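Local coordinates for protein glycoside Hydrolase Family 43_12 (Metagenome, PDB 7JVH) that probably hydrolyses xylosyl or arabinosyl linkages in plant polysaccharides or their oligosaccharides, as a family 43 glycoside hydrolase, at residues E265-A270 with G345-F350; W237-H242 with M253-G258. One frame throughout, in Å; residues are numbered along the deposited sequence.

Interaction 1 (E265-A270 with G345-F350)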
# COMPACT_ATOMS: atom_id res chain seq x y z
N GLU A 265 8.79 -16.03 5.92
CA GLU A 265 9.93 -15.82 5.04
C GLU A 265 10.93 -16.93 5.30
O GLU A 265 11.18 -17.29 6.45
CB GLU A 265 10.57 -14.47 5.27
CG GLU A 265 11.48 -14.04 4.13
CD GLU A 265 10.74 -13.41 2.97
OE1 GLU A 265 9.49 -13.25 3.04
OE2 GLU A 265 11.42 -13.06 1.99
N VAL A 266 11.49 -17.46 4.21
CA VAL A 266 12.40 -18.58 4.23
C VAL A 266 13.66 -18.16 3.48
O VAL A 266 13.66 -17.15 2.78
CB VAL A 266 11.76 -19.83 3.61
CG1 VAL A 266 10.49 -20.19 4.36
CG2 VAL A 266 11.46 -19.63 2.13
N ILE A 267 14.74 -18.94 3.65
CA ILE A 267 16.05 -18.57 3.14
C ILE A 267 16.80 -19.81 2.61
O ILE A 267 16.82 -20.87 3.26
CB ILE A 267 16.91 -17.88 4.22
CG1 ILE A 267 18.20 -17.30 3.62
CG2 ILE A 267 17.25 -18.84 5.36
CD1 ILE A 267 18.00 -16.03 2.81
N PHE A 268 17.42 -19.63 1.43
CA PHE A 268 18.17 -20.65 0.71
C PHE A 268 19.55 -20.08 0.41
O PHE A 268 19.69 -18.86 0.28
CB PHE A 268 17.51 -20.92 -0.65
CG PHE A 268 16.12 -21.50 -0.57
CD1 PHE A 268 15.00 -20.68 -0.47
CD2 PHE A 268 15.94 -22.88 -0.61
CE1 PHE A 268 13.74 -21.22 -0.41
CE2 PHE A 268 14.66 -23.42 -0.54
CZ PHE A 268 13.56 -22.59 -0.45
N LYS A 269 20.54 -20.95 0.24
CA LYS A 269 21.86 -20.53 -0.25
C LYS A 269 22.43 -21.47 -1.34
O LYS A 269 22.03 -22.63 -1.43
CB LYS A 269 22.85 -20.36 0.91
CG LYS A 269 23.48 -21.64 1.43
CD LYS A 269 24.37 -21.38 2.64
CE LYS A 269 24.95 -22.67 3.21
NZ LYS A 269 26.23 -23.05 2.54
N ALA A 270 23.35 -20.93 -2.15
CA ALA A 270 24.02 -21.68 -3.21
C ALA A 270 25.41 -21.14 -3.48
O ALA A 270 25.70 -19.98 -3.18
CB ALA A 270 23.21 -21.63 -4.49
N GLY A 345 26.88 -14.43 10.69
CA GLY A 345 27.15 -15.82 10.35
C GLY A 345 26.69 -16.15 8.94
O GLY A 345 26.38 -15.27 8.14
N THR A 346 26.66 -17.45 8.63
CA THR A 346 26.22 -17.97 7.33
C THR A 346 24.85 -17.42 6.89
O THR A 346 24.69 -16.99 5.76
CB THR A 346 26.15 -19.51 7.34
OG1 THR A 346 27.43 -20.04 7.74
CG2 THR A 346 25.77 -20.06 5.98
N TRP A 347 23.88 -17.42 7.82
CA TRP A 347 22.48 -17.09 7.52
C TRP A 347 21.92 -15.86 8.23
O TRP A 347 22.27 -15.58 9.37
CB TRP A 347 21.58 -18.25 7.92
CG TRP A 347 21.95 -19.59 7.36
CD1 TRP A 347 22.67 -20.55 7.98
CD2 TRP A 347 21.55 -20.12 6.10
NE1 TRP A 347 22.76 -21.66 7.16
CE2 TRP A 347 22.08 -21.42 6.00
CE3 TRP A 347 20.79 -19.62 5.03
CZ2 TRP A 347 21.89 -22.23 4.88
CZ3 TRP A 347 20.59 -20.43 3.91
CH2 TRP A 347 21.14 -21.71 3.85
N PRO A 348 20.98 -15.13 7.59
CA PRO A 348 20.33 -13.98 8.22
C PRO A 348 19.28 -14.39 9.24
O PRO A 348 18.45 -15.26 8.96
CB PRO A 348 19.64 -13.29 7.04
CG PRO A 348 19.34 -14.40 6.09
CD PRO A 348 20.49 -15.37 6.22
N VAL A 349 19.33 -13.76 10.42
CA VAL A 349 18.37 -13.96 11.50
C VAL A 349 17.64 -12.64 11.66
O VAL A 349 18.27 -11.60 11.85
CB VAL A 349 19.09 -14.27 12.83
CG1 VAL A 349 18.13 -14.19 14.02
CG2 VAL A 349 19.78 -15.62 12.77
N PHE A 350 16.31 -12.72 11.67
CA PHE A 350 15.43 -11.56 11.95
C PHE A 350 15.34 -11.48 13.46
O PHE A 350 14.78 -12.40 14.04
CB PHE A 350 14.04 -11.80 11.35
CG PHE A 350 13.87 -11.33 9.93
CD1 PHE A 350 14.31 -12.11 8.88
CD2 PHE A 350 13.30 -10.11 9.64
CE1 PHE A 350 14.18 -11.67 7.57
CE2 PHE A 350 13.18 -9.67 8.34
CZ PHE A 350 13.62 -10.46 7.31
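Lys269 lays its aliphatic chain over one face of the Trp347 indole, with CD 3.3 Å above the plane and displaced toward the rim. The run from CB to CE lies flat over the ring, its direction crossing that of the Trp347 side chain at about a right angle, with CG 3.4 Å from Trp347 CH2. With chi1 at 80°, CG sits between the backbone N and the carbonyl carbon, which starts the chain out over the six-membered ring; the bend at chi4 turns the amino end off that line. Thr346 CG2 lies over the same face and meets Lys269 CD at 3.9 Å. At the indole edge, near its plane, Phe268 C approaches Trp347 CZ3 at 3.7 Å. Ile267 comes in obliquely: its CG2 is 3.6 Å from Trp347 CE3, while CD1 reaches toward Pro348 CG, 3.9 Å away. No hydrogen bond joins the two segments; the contact rests on apolar packing of the indole against a strand. Trp347 also stacks with Trp280, and both Ile267 and Pro348 touch Met253. This is packing between adjacent blades, strand 265-270 against the run into strand 349-350, as expected in the family 43 five-bladed beta-propeller.

Interaction 2 (W237-H242 with M253-G258)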
# COMPACT_ATOMS: atom_id res chain seq x y z
N TRP A 237 2.31 -20.95 -2.35
CA TRP A 237 2.70 -19.70 -3.01
C TRP A 237 4.06 -19.10 -2.63
O TRP A 237 4.14 -17.93 -2.28
CB TRP A 237 1.60 -18.66 -2.81
CG TRP A 237 0.59 -18.67 -3.91
CD1 TRP A 237 -0.57 -19.38 -3.97
CD2 TRP A 237 0.68 -17.93 -5.13
NE1 TRP A 237 -1.21 -19.13 -5.15
CE2 TRP A 237 -0.47 -18.23 -5.88
CE3 TRP A 237 1.62 -17.03 -5.66
CZ2 TRP A 237 -0.71 -17.68 -7.14
CZ3 TRP A 237 1.38 -16.47 -6.91
CH2 TRP A 237 0.22 -16.81 -7.64
N ILE A 238 5.13 -19.89 -2.75
CA ILE A 238 6.47 -19.36 -2.64
C ILE A 238 6.62 -18.22 -3.63
O ILE A 238 6.31 -18.37 -4.81
CB ILE A 238 7.58 -20.43 -2.83
CG1 ILE A 238 8.95 -19.81 -2.53
CG2 ILE A 238 7.54 -21.04 -4.22
CD1 ILE A 238 9.90 -20.75 -1.82
N GLU A 239 7.08 -17.07 -3.14
CA GLU A 239 7.12 -15.84 -3.91
C GLU A 239 8.08 -14.83 -3.27
O GLU A 239 8.94 -15.20 -2.48
CB GLU A 239 5.69 -15.29 -4.07
CG GLU A 239 5.05 -14.76 -2.81
CD GLU A 239 3.54 -14.54 -2.94
OE1 GLU A 239 3.04 -14.38 -4.06
OE2 GLU A 239 2.81 -14.53 -1.94
N GLY A 240 7.94 -13.55 -3.66
CA GLY A 240 8.83 -12.48 -3.26
C GLY A 240 10.32 -12.84 -3.28
O GLY A 240 11.04 -12.47 -2.36
N PRO A 241 10.84 -13.52 -4.32
CA PRO A 241 12.25 -13.94 -4.31
C PRO A 241 13.22 -12.75 -4.40
O PRO A 241 13.01 -11.86 -5.23
CB PRO A 241 12.37 -14.80 -5.58
CG PRO A 241 11.26 -14.31 -6.48
CD PRO A 241 10.14 -13.88 -5.57
N HIS A 242 14.25 -12.74 -3.55
CA HIS A 242 15.36 -11.79 -3.67
C HIS A 242 16.71 -12.53 -3.59
O HIS A 242 16.90 -13.41 -2.74
CB HIS A 242 15.29 -10.72 -2.58
CG HIS A 242 14.10 -9.83 -2.68
ND1 HIS A 242 13.91 -8.95 -3.73
CD2 HIS A 242 13.02 -9.67 -1.87
CE1 HIS A 242 12.77 -8.30 -3.56
NE2 HIS A 242 12.22 -8.72 -2.44
N MSE A 253 16.08 -15.37 -0.78
CA MSE A 253 15.08 -15.20 0.27
C MSE A 253 13.70 -15.06 -0.37
O MSE A 253 13.53 -14.26 -1.28
CB MSE A 253 15.41 -13.99 1.14
CG MSE A 253 14.64 -13.96 2.44
SE MSE A 253 15.09 -12.42 3.57
CE MSE A 253 16.70 -12.99 4.44
N CYS A 254 12.74 -15.84 0.13
CA CYS A 254 11.40 -15.85 -0.43
C CYS A 254 10.35 -15.82 0.66
O CYS A 254 10.60 -16.28 1.77
CB CYS A 254 11.18 -17.14 -1.25
SG CYS A 254 12.38 -17.41 -2.56
N ALA A 255 9.19 -15.27 0.33
CA ALA A 255 7.98 -15.44 1.12
C ALA A 255 7.40 -16.82 0.80
O ALA A 255 7.52 -17.28 -0.34
CB ALA A 255 6.96 -14.34 0.82
N GLU A 256 6.80 -17.47 1.81
CA GLU A 256 6.18 -18.79 1.67
C GLU A 256 4.97 -18.91 2.60
O GLU A 256 5.00 -18.41 3.72
CB GLU A 256 7.19 -19.91 1.98
CG GLU A 256 6.62 -21.32 1.94
CD GLU A 256 7.62 -22.39 2.35
OE1 GLU A 256 8.65 -22.57 1.66
OE2 GLU A 256 7.36 -23.09 3.34
N GLY A 257 3.91 -19.57 2.11
CA GLY A 257 2.68 -19.77 2.84
C GLY A 257 1.48 -18.89 2.49
O GLY A 257 0.40 -19.10 3.03
N GLY A 258 1.66 -17.91 1.60
CA GLY A 258 0.58 -17.02 1.22
C GLY A 258 0.57 -15.76 2.04
O GLY A 258 1.15 -15.74 3.13
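The peptide carbonyl of Glu239 takes the N-H of Ala255 from above its plane, the donor standing 44° out of it, whereas the His242 and Met253 carbonyls each accept in plane. Both bonds of the Glu239-Ala255 pair are 2.8 Å long, N to O, but the one from Ala255 N is bent to 132° at the hydrogen and the one from Glu239 N is straighter, at 162°. Between the hydrogen-bonded pairs Glu239-Ala255 and His242-Met253 the register slips by one residue, a beta bulge in which Gly240 and Pro241 face Cys254. Pro241 CB lies 4.0 Å from Cys254 SG. Glu239 CG rests 4.1 Å from Ala255 CB, and its OE1 is hydrogen-bonded to a glycerol, probably from the crystallisation liquor, and also lies close to the Asp173 carboxylate. In Ile238, CG1 stands opposite the backbone N, which carries it to 3.7 Å from Cys254 CB; CD1 comes to 4.1 Å from Glu256 OE1, the two side chains slanting past each other, and Thr229 N holds that oxygen. Shortening Ile238 to an alanine removes CG1 and CD1, and is likely to open a gap against Cys254 CB and uncover Glu256 OE1. This is a bulged beta hairpin opening a propeller blade, and the glycerol beside Glu239 is consistent with a pocket there.

Interactions 1 and 2 are a worked example of how one propeller blade is built and fitted to the next. Their centres lie 13 Å apart, and both segments of interaction 2 precede those of interaction 1 in the sequence. Both use the four-stranded sheet 239-246, 249-255, 265-270 and 278-279: interaction 2 pairs its first two strands, and interaction 1 carries the third out to the neighbouring sheet that ends with strand 349-350. The two join directly through a probable backbone hydrogen bond, Val266 N to Cys254 O at 2.9 Å. The hairpin beside the glycerol and the seam to the next blade thus share one sheet, strand 249-255 lying between strands 239-246 and 265-270.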